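Local coordinates for cell wall mannoprotein 1 (PDB 5J5L) that binds arachidonic acid inside an all-helical fold and is probably a constitutive cell-wall protein recognised as an antigen by the host, at residues H23-L31 with K90-V99; T67-K77 with D129-I140. All coordinates share one frame; numbering follows the deposited sequence.

Contact 1 of 2, residues H23-L31 with K90-V99. With ACD (arachidonic acid), chain B.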
loop_
_atom_site.group_PDB
_atom_site.type_symbol
_atom_site.label_atom_id
_atom_site.label_comp_id
_atom_site.label_asym_id
_atom_site.label_seq_id
_atom_site.Cartn_x
_atom_site.Cartn_y
_atom_site.Cartn_z
ATOM N N HIS A 23 11.089 4.262 -8.918
ATOM C CA HIS A 23 11.239 5.717 -8.884
ATOM C C HIS A 23 12.126 6.149 -7.727
ATOM O O HIS A 23 13.055 6.944 -7.921
ATOM C CB HIS A 23 9.894 6.435 -8.786
ATOM C CG HIS A 23 9.160 6.504 -10.085
ATOM N ND1 HIS A 23 9.267 7.576 -10.939
ATOM C CD2 HIS A 23 8.309 5.634 -10.677
ATOM C CE1 HIS A 23 8.531 7.356 -12.014
ATOM N NE2 HIS A 23 7.926 6.190 -11.872
ATOM N N PHE A 24 11.850 5.624 -6.534
ATOM C CA PHE A 24 12.614 6.018 -5.345
ATOM C C PHE A 24 14.096 5.751 -5.507
ATOM O O PHE A 24 14.918 6.612 -5.205
ATOM C CB PHE A 24 12.135 5.321 -4.072
ATOM C CG PHE A 24 10.681 5.555 -3.742
ATOM C CD1 PHE A 24 10.021 6.698 -4.153
ATOM C CD2 PHE A 24 9.994 4.620 -3.011
ATOM C CE1 PHE A 24 8.685 6.906 -3.847
ATOM C CE2 PHE A 24 8.667 4.818 -2.695
ATOM C CZ PHE A 24 8.008 5.955 -3.123
ATOM N N ASN A 25 14.432 4.580 -6.030
ATOM C CA ASN A 25 15.827 4.171 -6.173
ATOM C C ASN A 25 16.612 5.017 -7.180
ATOM O O ASN A 25 17.841 5.130 -7.074
ATOM C CB ASN A 25 15.901 2.686 -6.521
ATOM C CG ASN A 25 15.498 1.798 -5.357
ATOM O OD1 ASN A 25 15.676 2.164 -4.192
ATOM N ND2 ASN A 25 14.997 0.620 -5.662
ATOM N N GLU A 26 15.900 5.648 -8.118
ATOM C CA GLU A 26 16.491 6.576 -9.079
ATOM C C GLU A 26 16.482 8.049 -8.658
ATOM O O GLU A 26 17.071 8.865 -9.356
ATOM C CB GLU A 26 15.754 6.502 -10.422
ATOM C CG GLU A 26 15.915 5.208 -11.187
ATOM C CD GLU A 26 14.971 5.124 -12.380
ATOM O OE1 GLU A 26 14.215 6.100 -12.633
ATOM O OE2 GLU A 26 14.973 4.068 -13.053
ATOM N N PHE A 27 15.821 8.394 -7.551
ATOM C CA PHE A 27 15.608 9.790 -7.176
ATOM C C PHE A 27 16.916 10.501 -6.852
ATOM O O PHE A 27 17.721 10.005 -6.042
ATOM C CB PHE A 27 14.663 9.869 -5.980
ATOM C CG PHE A 27 14.239 11.271 -5.600
ATOM C CD1 PHE A 27 13.767 12.163 -6.540
ATOM C CD2 PHE A 27 14.219 11.654 -4.255
ATOM C CE1 PHE A 27 13.357 13.430 -6.171
ATOM C CE2 PHE A 27 13.815 12.928 -3.884
ATOM C CZ PHE A 27 13.383 13.817 -4.846
ATOM N N THR A 28 17.130 11.649 -7.496
ATOM C CA THR A 28 18.331 12.466 -7.264
ATOM C C THR A 28 18.043 13.802 -6.562
ATOM O O THR A 28 18.975 14.571 -6.317
ATOM C CB THR A 28 19.050 12.795 -8.596
ATOM O OG1 THR A 28 18.231 13.667 -9.388
ATOM C CG2 THR A 28 19.341 11.528 -9.373
ATOM N N GLY A 29 16.771 14.074 -6.258
ATOM C CA GLY A 29 16.346 15.380 -5.743
ATOM C C GLY A 29 15.627 16.234 -6.778
ATOM O O GLY A 29 15.062 17.285 -6.455
ATOM N N ASP A 30 15.644 15.790 -8.030
ATOM C CA ASP A 30 15.083 16.566 -9.127
ATOM C C ASP A 30 13.563 16.631 -9.003
ATOM O O ASP A 30 12.920 15.619 -8.756
ATOM C CB ASP A 30 15.478 15.923 -10.456
ATOM C CG ASP A 30 14.859 16.612 -11.650
ATOM O OD1 ASP A 30 15.472 17.556 -12.180
ATOM O OD2 ASP A 30 13.768 16.171 -12.064
ATOM N N LEU A 31 12.988 17.814 -9.203
ATOM C CA LEU A 31 11.557 18.003 -8.943
ATOM C C LEU A 31 10.651 17.331 -9.996
ATOM O O LEU A 31 9.533 16.911 -9.677
ATOM C CB LEU A 31 11.253 19.505 -8.805
ATOM C CG LEU A 31 10.172 19.944 -7.829
ATOM C CD1 LEU A 31 10.350 19.310 -6.450
ATOM C CD2 LEU A 31 10.142 21.461 -7.721
ATOM N N LYS A 90 16.214 7.764 0.688
ATOM C CA LYS A 90 16.374 8.998 -0.072
ATOM C C LYS A 90 15.933 10.237 0.700
ATOM O O LYS A 90 15.699 11.282 0.095
ATOM C CB LYS A 90 15.582 8.891 -1.372
ATOM C CG LYS A 90 16.122 7.856 -2.344
ATOM C CD LYS A 90 17.431 8.307 -2.992
ATOM C CE LYS A 90 17.890 7.359 -4.083
ATOM N NZ LYS A 90 18.273 6.015 -3.566
ATOM N N LYS A 91 15.829 10.141 2.031
ATOM C CA LYS A 91 15.518 11.346 2.815
ATOM C C LYS A 91 16.420 12.556 2.495
ATOM O O LYS A 91 15.923 13.686 2.385
ATOM C CB LYS A 91 15.501 11.091 4.333
ATOM C CG LYS A 91 15.019 12.319 5.107
ATOM C CD LYS A 91 14.694 12.063 6.561
ATOM C CE LYS A 91 14.024 13.279 7.193
ATOM N NZ LYS A 91 14.906 14.463 7.277
ATOM N N PRO A 92 17.749 12.349 2.352
ATOM C CA PRO A 92 18.572 13.522 1.996
ATOM C C PRO A 92 18.135 14.228 0.715
ATOM O O PRO A 92 18.181 15.454 0.652
ATOM C CB PRO A 92 19.978 12.926 1.821
ATOM C CG PRO A 92 19.963 11.667 2.613
ATOM C CD PRO A 92 18.569 11.134 2.508
ATOM N N GLN A 93 17.731 13.445 -0.291
ATOM C CA GLN A 93 17.277 13.969 -1.579
ATOM C C GLN A 93 15.913 14.625 -1.453
ATOM O O GLN A 93 15.632 15.632 -2.089
ATOM C CB GLN A 93 17.212 12.860 -2.629
ATOM C CG GLN A 93 18.560 12.356 -3.130
ATOM C CD GLN A 93 19.404 11.606 -2.101
ATOM O OE1 GLN A 93 18.908 10.917 -1.215
ATOM N NE2 GLN A 93 20.710 11.771 -2.214
ATOM N N VAL A 94 15.053 14.033 -0.638
ATOM C CA VAL A 94 13.766 14.621 -0.352
ATOM C C VAL A 94 13.949 15.987 0.329
ATOM O O VAL A 94 13.275 16.941 -0.013
ATOM C CB VAL A 94 12.939 13.684 0.556
ATOM C CG1 VAL A 94 11.694 14.387 1.088
ATOM C CG2 VAL A 94 12.552 12.425 -0.204
ATOM N N ASP A 95 14.870 16.060 1.288
ATOM C CA ASP A 95 15.131 17.301 2.025
ATOM C C ASP A 95 15.694 18.373 1.109
ATOM O O ASP A 95 15.326 19.546 1.207
ATOM C CB ASP A 95 16.108 17.064 3.179
ATOM C CG ASP A 95 15.512 16.214 4.291
ATOM O OD1 ASP A 95 14.269 16.153 4.405
ATOM O OD2 ASP A 95 16.303 15.622 5.058
ATOM N N SER A 96 16.598 17.967 0.218
ATOM C CA SER A 96 17.221 18.914 -0.696
ATOM C C SER A 96 16.216 19.430 -1.732
ATOM O O SER A 96 16.296 20.582 -2.147
ATOM C CB SER A 96 18.473 18.317 -1.349
ATOM O OG SER A 96 18.150 17.362 -2.337
ATOM N N ALA A 97 15.252 18.593 -2.108
ATOM C CA ALA A 97 14.178 18.998 -3.006
ATOM C C ALA A 97 13.123 19.835 -2.273
ATOM O O ALA A 97 12.406 20.596 -2.897
ATOM C CB ALA A 97 13.532 17.791 -3.656
ATOM N N GLY A 98 13.053 19.690 -0.953
ATOM C CA GLY A 98 12.112 20.463 -0.135
ATOM C C GLY A 98 10.707 19.875 -0.125
ATOM O O GLY A 98 9.742 20.593 0.160
ATOM N N VAL A 99 10.586 18.591 -0.449
ATOM C CA VAL A 99 9.265 17.961 -0.605
ATOM C C VAL A 99 8.893 16.978 0.504
ATOM O O VAL A 99 8.071 16.089 0.298
ATOM C CB VAL A 99 9.063 17.306 -1.995
ATOM C CG1 VAL A 99 9.172 18.364 -3.090
ATOM C CG2 VAL A 99 10.021 16.130 -2.215
HETATM C C1 ACD B . 10.755 10.169 -6.172
HETATM C C2 ACD B . 9.763 10.579 -5.109
HETATM C C3 ACD B . 10.426 11.509 -4.114
HETATM C C4 ACD B . 9.378 12.193 -3.233
HETATM C C5 ACD B . 8.338 12.875 -4.089
HETATM C C6 ACD B . 7.019 12.610 -4.062
HETATM C C7 ACD B . 6.370 11.637 -3.111
HETATM C C8 ACD B . 5.967 10.335 -3.785
HETATM C C9 ACD B . 6.028 9.136 -3.184
HETATM C C10 ACD B . 6.548 8.881 -1.780
HETATM C C11 ACD B . 5.418 8.769 -0.790
HETATM C C12 ACD B . 5.075 7.677 -0.093
HETATM C C13 ACD B . 5.717 6.307 -0.163
HETATM C C14 ACD B . 4.958 5.556 -1.243
HETATM C C15 ACD B . 4.724 4.239 -1.235
HETATM C C16 ACD B . 5.179 3.325 -0.132
HETATM C C17 ACD B . 4.375 2.035 -0.191
HETATM C C18 ACD B . 2.922 2.253 0.191
HETATM C C19 ACD B . 2.177 0.942 0.278
HETATM C C20 ACD B . 0.695 1.063 0.034
HETATM O O1 ACD B . 11.410 9.150 -5.916
HETATM O O2 ACD B . 10.866 10.811 -7.234
HETATM O O HOH W 1 16.311 4.265 -2.399
HETATM O O HOH W 2 19.583 3.929 -4.999
#

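Contact 2 of 2, residues T67-K77 with D129-I140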
loop_
_atom_site.group_PDB
_atom_site.type_symbol
_atom_site.label_atom_id
_atom_site.label_comp_id
_atom_site.label_asym_id
_atom_site.label_seq_id
_atom_site.Cartn_x
_atom_site.Cartn_y
_atom_site.Cartn_z
ATOM N N THR A 67 -8.485 -17.655 1.296
ATOM C CA THR A 67 -7.045 -17.940 1.331
ATOM C C THR A 67 -6.342 -17.121 0.251
ATOM O O THR A 67 -5.294 -16.501 0.494
ATOM C CB THR A 67 -6.762 -19.444 1.118
ATOM O OG1 THR A 67 -7.345 -20.181 2.193
ATOM C CG2 THR A 67 -5.266 -19.728 1.064
ATOM N N SER A 68 -6.935 -17.096 -0.937
ATOM C CA SER A 68 -6.344 -16.369 -2.055
ATOM C C SER A 68 -6.224 -14.876 -1.725
ATOM O O SER A 68 -5.164 -14.289 -1.915
ATOM C CB SER A 68 -7.147 -16.572 -3.343
ATOM O OG SER A 68 -7.113 -17.921 -3.804
ATOM N N VAL A 69 -7.290 -14.266 -1.207
ATOM C CA VAL A 69 -7.269 -12.822 -0.904
ATOM C C VAL A 69 -6.306 -12.532 0.254
ATOM O O VAL A 69 -5.513 -11.588 0.200
ATOM C CB VAL A 69 -8.699 -12.315 -0.628
ATOM C CG1 VAL A 69 -8.696 -10.947 0.012
ATOM C CG2 VAL A 69 -9.504 -12.306 -1.922
ATOM N N THR A 70 -6.321 -13.389 1.271
ATOM C CA THR A 70 -5.414 -13.243 2.426
ATOM C C THR A 70 -3.957 -13.303 1.997
ATOM O O THR A 70 -3.146 -12.461 2.373
ATOM C CB THR A 70 -5.689 -14.344 3.477
ATOM O OG1 THR A 70 -7.015 -14.191 3.977
ATOM C CG2 THR A 70 -4.719 -14.281 4.643
ATOM N N ASN A 71 -3.618 -14.301 1.194
ATOM C CA ASN A 71 -2.244 -14.433 0.738
ATOM C C ASN A 71 -1.802 -13.316 -0.187
ATOM O O ASN A 71 -0.632 -12.925 -0.169
ATOM C CB ASN A 71 -2.032 -15.781 0.064
ATOM C CG ASN A 71 -1.928 -16.914 1.067
ATOM O OD1 ASN A 71 -2.338 -16.788 2.228
ATOM N ND2 ASN A 71 -1.380 -18.036 0.621
ATOM N N ALA A 72 -2.727 -12.820 -1.005
ATOM C CA ALA A 72 -2.405 -11.718 -1.897
ATOM C C ALA A 72 -2.152 -10.467 -1.072
ATOM O O ALA A 72 -1.210 -9.726 -1.354
ATOM C CB ALA A 72 -3.506 -11.493 -2.921
ATOM N N LEU A 73 -2.984 -10.226 -0.060
ATOM C CA LEU A 73 -2.796 -9.035 0.783
ATOM C C LEU A 73 -1.481 -9.145 1.554
ATOM O O LEU A 73 -0.651 -8.210 1.540
ATOM C CB LEU A 73 -3.969 -8.864 1.753
ATOM C CG LEU A 73 -3.894 -7.661 2.690
ATOM C CD1 LEU A 73 -3.863 -6.358 1.900
ATOM C CD2 LEU A 73 -5.062 -7.696 3.646
ATOM N N LEU A 74 -1.271 -10.283 2.209
ATOM C CA LEU A 74 -0.042 -10.494 2.981
ATOM C C LEU A 74 1.202 -10.458 2.097
ATOM O O LEU A 74 2.266 -10.026 2.539
ATOM C CB LEU A 74 -0.093 -11.817 3.737
ATOM C CG LEU A 74 -0.668 -11.775 5.154
ATOM C CD1 LEU A 74 -1.871 -10.847 5.269
ATOM C CD2 LEU A 74 -1.015 -13.183 5.589
ATOM N N GLY A 75 1.066 -10.927 0.859
ATOM C CA GLY A 75 2.156 -10.853 -0.113
ATOM C C GLY A 75 2.590 -9.448 -0.437
ATOM O O GLY A 75 3.740 -9.223 -0.837
ATOM N N LEU A 76 1.705 -8.471 -0.232
ATOM C CA LEU A 76 2.103 -7.063 -0.368
ATOM C C LEU A 76 3.089 -6.594 0.717
ATOM O O LEU A 76 3.818 -5.633 0.500
ATOM C CB LEU A 76 0.875 -6.139 -0.383
ATOM C CG LEU A 76 -0.146 -6.333 -1.505
ATOM C CD1 LEU A 76 -1.374 -5.448 -1.300
ATOM C CD2 LEU A 76 0.469 -6.083 -2.876
ATOM N N LYS A 77 3.120 -7.265 1.873
ATOM C CA LYS A 77 3.855 -6.752 3.028
ATOM C C LYS A 77 5.348 -6.503 2.715
ATOM O O LYS A 77 5.848 -5.393 2.940
ATOM C CB LYS A 77 3.689 -7.670 4.254
ATOM C CG LYS A 77 4.437 -7.204 5.503
ATOM C CD LYS A 77 4.750 -8.353 6.450
ATOM C CE LYS A 77 3.493 -8.976 7.024
ATOM N NZ LYS A 77 3.813 -10.041 8.014
ATOM N N ASP A 129 -8.749 -16.480 8.715
ATOM C CA ASP A 129 -8.018 -15.603 7.807
ATOM C C ASP A 129 -8.073 -14.137 8.248
ATOM O O ASP A 129 -7.121 -13.383 8.024
ATOM C CB ASP A 129 -8.549 -15.737 6.371
ATOM C CG ASP A 129 -8.088 -17.016 5.683
ATOM O OD1 ASP A 129 -7.169 -17.692 6.192
ATOM O OD2 ASP A 129 -8.659 -17.360 4.622
ATOM N N LYS A 130 -9.181 -13.724 8.861
ATOM C CA LYS A 130 -9.294 -12.364 9.407
ATOM C C LYS A 130 -8.180 -12.078 10.410
ATOM O O LYS A 130 -7.578 -10.995 10.400
ATOM C CB LYS A 130 -10.660 -12.136 10.079
ATOM C CG LYS A 130 -10.673 -10.888 10.953
ATOM C CD LYS A 130 -12.054 -10.461 11.410
ATOM C CE LYS A 130 -11.936 -9.206 12.261
ATOM N NZ LYS A 130 -13.224 -8.842 12.903
ATOM N N ASP A 131 -7.931 -13.038 11.299
ATOM C CA ASP A 131 -6.880 -12.875 12.304
ATOM C C ASP A 131 -5.520 -12.736 11.626
ATOM O O ASP A 131 -4.717 -11.874 11.992
ATOM C CB ASP A 131 -6.870 -14.044 13.293
ATOM C CG ASP A 131 -8.114 -14.077 14.173
ATOM O OD1 ASP A 131 -8.705 -12.998 14.411
ATOM O OD2 ASP A 131 -8.496 -15.177 14.633
ATOM N N THR A 132 -5.283 -13.572 10.620
ATOM C CA THR A 132 -4.041 -13.532 9.845
ATOM C C THR A 132 -3.845 -12.193 9.140
ATOM O O THR A 132 -2.737 -11.632 9.122
ATOM C CB THR A 132 -4.043 -14.672 8.819
ATOM O OG1 THR A 132 -4.105 -15.916 9.521
ATOM C CG2 THR A 132 -2.816 -14.642 7.955
ATOM N N ILE A 133 -4.923 -11.686 8.553
ATOM C CA ILE A 133 -4.885 -10.390 7.897
ATOM C C ILE A 133 -4.611 -9.269 8.895
ATOM O O ILE A 133 -3.792 -8.375 8.629
ATOM C CB ILE A 133 -6.200 -10.094 7.160
ATOM C CG1 ILE A 133 -6.327 -11.042 5.957
ATOM C CG2 ILE A 133 -6.252 -8.630 6.723
ATOM C CD1 ILE A 133 -7.696 -11.069 5.316
ATOM N N ALA A 134 -5.328 -9.298 10.011
ATOM C CA ALA A 134 -5.124 -8.314 11.071
ATOM C C ALA A 134 -3.664 -8.285 11.530
ATOM O O ALA A 134 -3.079 -7.212 11.661
ATOM C CB ALA A 134 -6.048 -8.592 12.232
ATOM N N SER A 135 -3.087 -9.466 11.741
ATOM C CA SER A 135 -1.690 -9.583 12.165
ATOM C C SER A 135 -0.729 -8.987 11.149
ATOM O O SER A 135 0.153 -8.210 11.514
ATOM C CB SER A 135 -1.319 -11.042 12.440
ATOM O OG SER A 135 -2.128 -11.590 13.469
ATOM N N GLY A 136 -0.894 -9.332 9.872
ATOM C CA GLY A 136 -0.076 -8.739 8.819
ATOM C C GLY A 136 -0.260 -7.235 8.696
ATOM O O GLY A 136 0.681 -6.499 8.426
ATOM N N THR A 137 -1.485 -6.770 8.893
ATOM C CA THR A 137 -1.774 -5.343 8.827
ATOM C C THR A 137 -1.092 -4.568 9.960
ATOM O O THR A 137 -0.624 -3.442 9.744
ATOM C CB THR A 137 -3.300 -5.104 8.825
ATOM O OG1 THR A 137 -3.877 -5.791 7.707
ATOM C CG2 THR A 137 -3.614 -3.611 8.704
ATOM N N GLN A 138 -1.041 -5.154 11.152
ATOM C CA GLN A 138 -0.230 -4.595 12.258
ATOM C C GLN A 138 1.210 -4.322 11.813
ATOM O O GLN A 138 1.792 -3.285 12.149
ATOM C CB GLN A 138 -0.184 -5.527 13.463
ATOM C CG GLN A 138 -1.458 -5.632 14.263
ATOM C CD GLN A 138 -1.241 -6.494 15.484
ATOM O OE1 GLN A 138 -1.530 -7.683 15.469
ATOM N NE2 GLN A 138 -0.669 -5.909 16.524
ATOM N N ASP A 139 1.780 -5.260 11.058
ATOM C CA ASP A 139 3.160 -5.124 10.565
ATOM C C ASP A 139 3.289 -4.034 9.510
ATOM O O ASP A 139 4.249 -3.257 9.502
ATOM C CB ASP A 139 3.652 -6.472 9.999
ATOM C CG ASP A 139 3.766 -7.561 11.058
ATOM O OD1 ASP A 139 3.915 -7.266 12.268
ATOM O OD2 ASP A 139 3.694 -8.750 10.663
ATOM N N ILE A 140 2.309 -3.968 8.616
ATOM C CA ILE A 140 2.268 -2.928 7.601
ATOM C C ILE A 140 2.132 -1.561 8.288
ATOM O O ILE A 140 2.828 -0.611 7.950
ATOM C CB ILE A 140 1.105 -3.175 6.609
ATOM C CG1 ILE A 140 1.396 -4.435 5.767
ATOM C CG2 ILE A 140 0.876 -1.953 5.718
ATOM C CD1 ILE A 140 0.254 -4.876 4.871
HETATM O O HOH W 3 -6.032 -19.492 4.485
HETATM O O HOH W 4 -9.540 -20.008 4.172
#

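Contact 1 of 2, residues H23-L31 with K90-V99
F27 lays its ring against the short helix 91-97 in a contact that is apolar round F27 and water-bridged round K90, at one end of the helical bundle, where the turn leaving helix 3-26 meets the linker between helices 63-89 and 100-124. With CG anti to the backbone N (chi1 -173°), the ring reaches in from the turn. CE2 lies 3.6 Å from Q93 CB and 3.9 Å from V94 CG2, while CZ looks toward A97 CB; the Q93 side chain runs the opposite way, its amide 80° from the ring plane. Phenylalanine suits this place because both faces are used: G29 N sits over the centre of one, and over the other lies C3 of arachidonic acid, 3.6 Å above the plane.

F27 is thus shared between helix packing and lipid pocket, to which F24 and H23 also belong. CD1 of F24 comes within 3.3 Å of lipid O1, and its CZ meets the chain further along.

K90 stands at the N-cap position of helix 91-97 and sends its side chain across the C-terminal end of helix 3-26. The chain, bent at chi2 and chi4, runs alongside two carbonyl oxygens, with CE 3.3 Å from both F24 O and F27 O, where a lysine's positive charge is probably favourable; NZ reaches N25 through water, one molecule joining N25 OD1, another N25 O.

At its positive phi a CB on G29 would collide with the T28 carbonyl oxygen and press on S96 OG, so glycine fits; its O touches A97 CB at 3.2 Å. L31 CD1 rests 3.7 Å from CG1 of V99, whose N bonds V94 O in the Schellman motif that ends helix 91-97, with G98 as C-prime.

Contact 2 of 2, residues T67-K77 with D129-I140
K77 leans across from helix 63-89 to helix 127-150, and its aliphatic chain can be followed outward from CB. CB leads to CG, anti to the backbone N (chi1 180°), which lies 4.1 Å from I140 CG1; CD approaches D139 CB; the bend at chi3 then brings CE alongside D139 CB, 4.0 Å from G136 O. At the tip NZ gives D139 OD2 a hydrogen bond of 2.9 Å, part of a salt bridge, taken on the anti lone pair. A long lysine suits this partly exposed edge of the helix pair: its first methylenes run past I140 CG1 and D139 CB while the ammonium reaches the carboxylate.

The two helices run nearly parallel in the bundle, their segment axes 9.7 Å apart at 16°. G136 lets L74 come close, since a CB there would be tight against L74 CD1. Methyl groups fill the middle: L74 CD2 meets T132 CG2 at 3.3 Å and L73 CD2 meets I133 CG2 at 3.4 Å, both tighter than usual. T70 turns its methyl toward T132 and I133; its buried hydroxyl bonds back to S66 O and packs against D129 CB and I133 CD1. Two waters bridge T67 OG1, which also bonds A63 O one turn back, to the carboxylate of D129, whose OD2 also bonds S66 OG.

In the fold
Contacts 1 and 2 lie on opposite sides of the chain's centre, their centres 31 Å apart and their nearest atoms about 12 Å apart. Helix 63-89 links them: it carries 67-77 of contact 2, its later residues S83, A86 and I87 touch F24 of contact 1, and helix 91-97 follows it directly. Arachidonic acid spans part of the gap. Its carboxylate end lies at contact 1, which supplies H23, F24 and F27 to the pocket, whereas contact 2 only approaches the lipid, with the side chain of I140 about 6 Å away. Contact 1 therefore helps enclose the ligand, while contact 2 joins two long helices of the bundle.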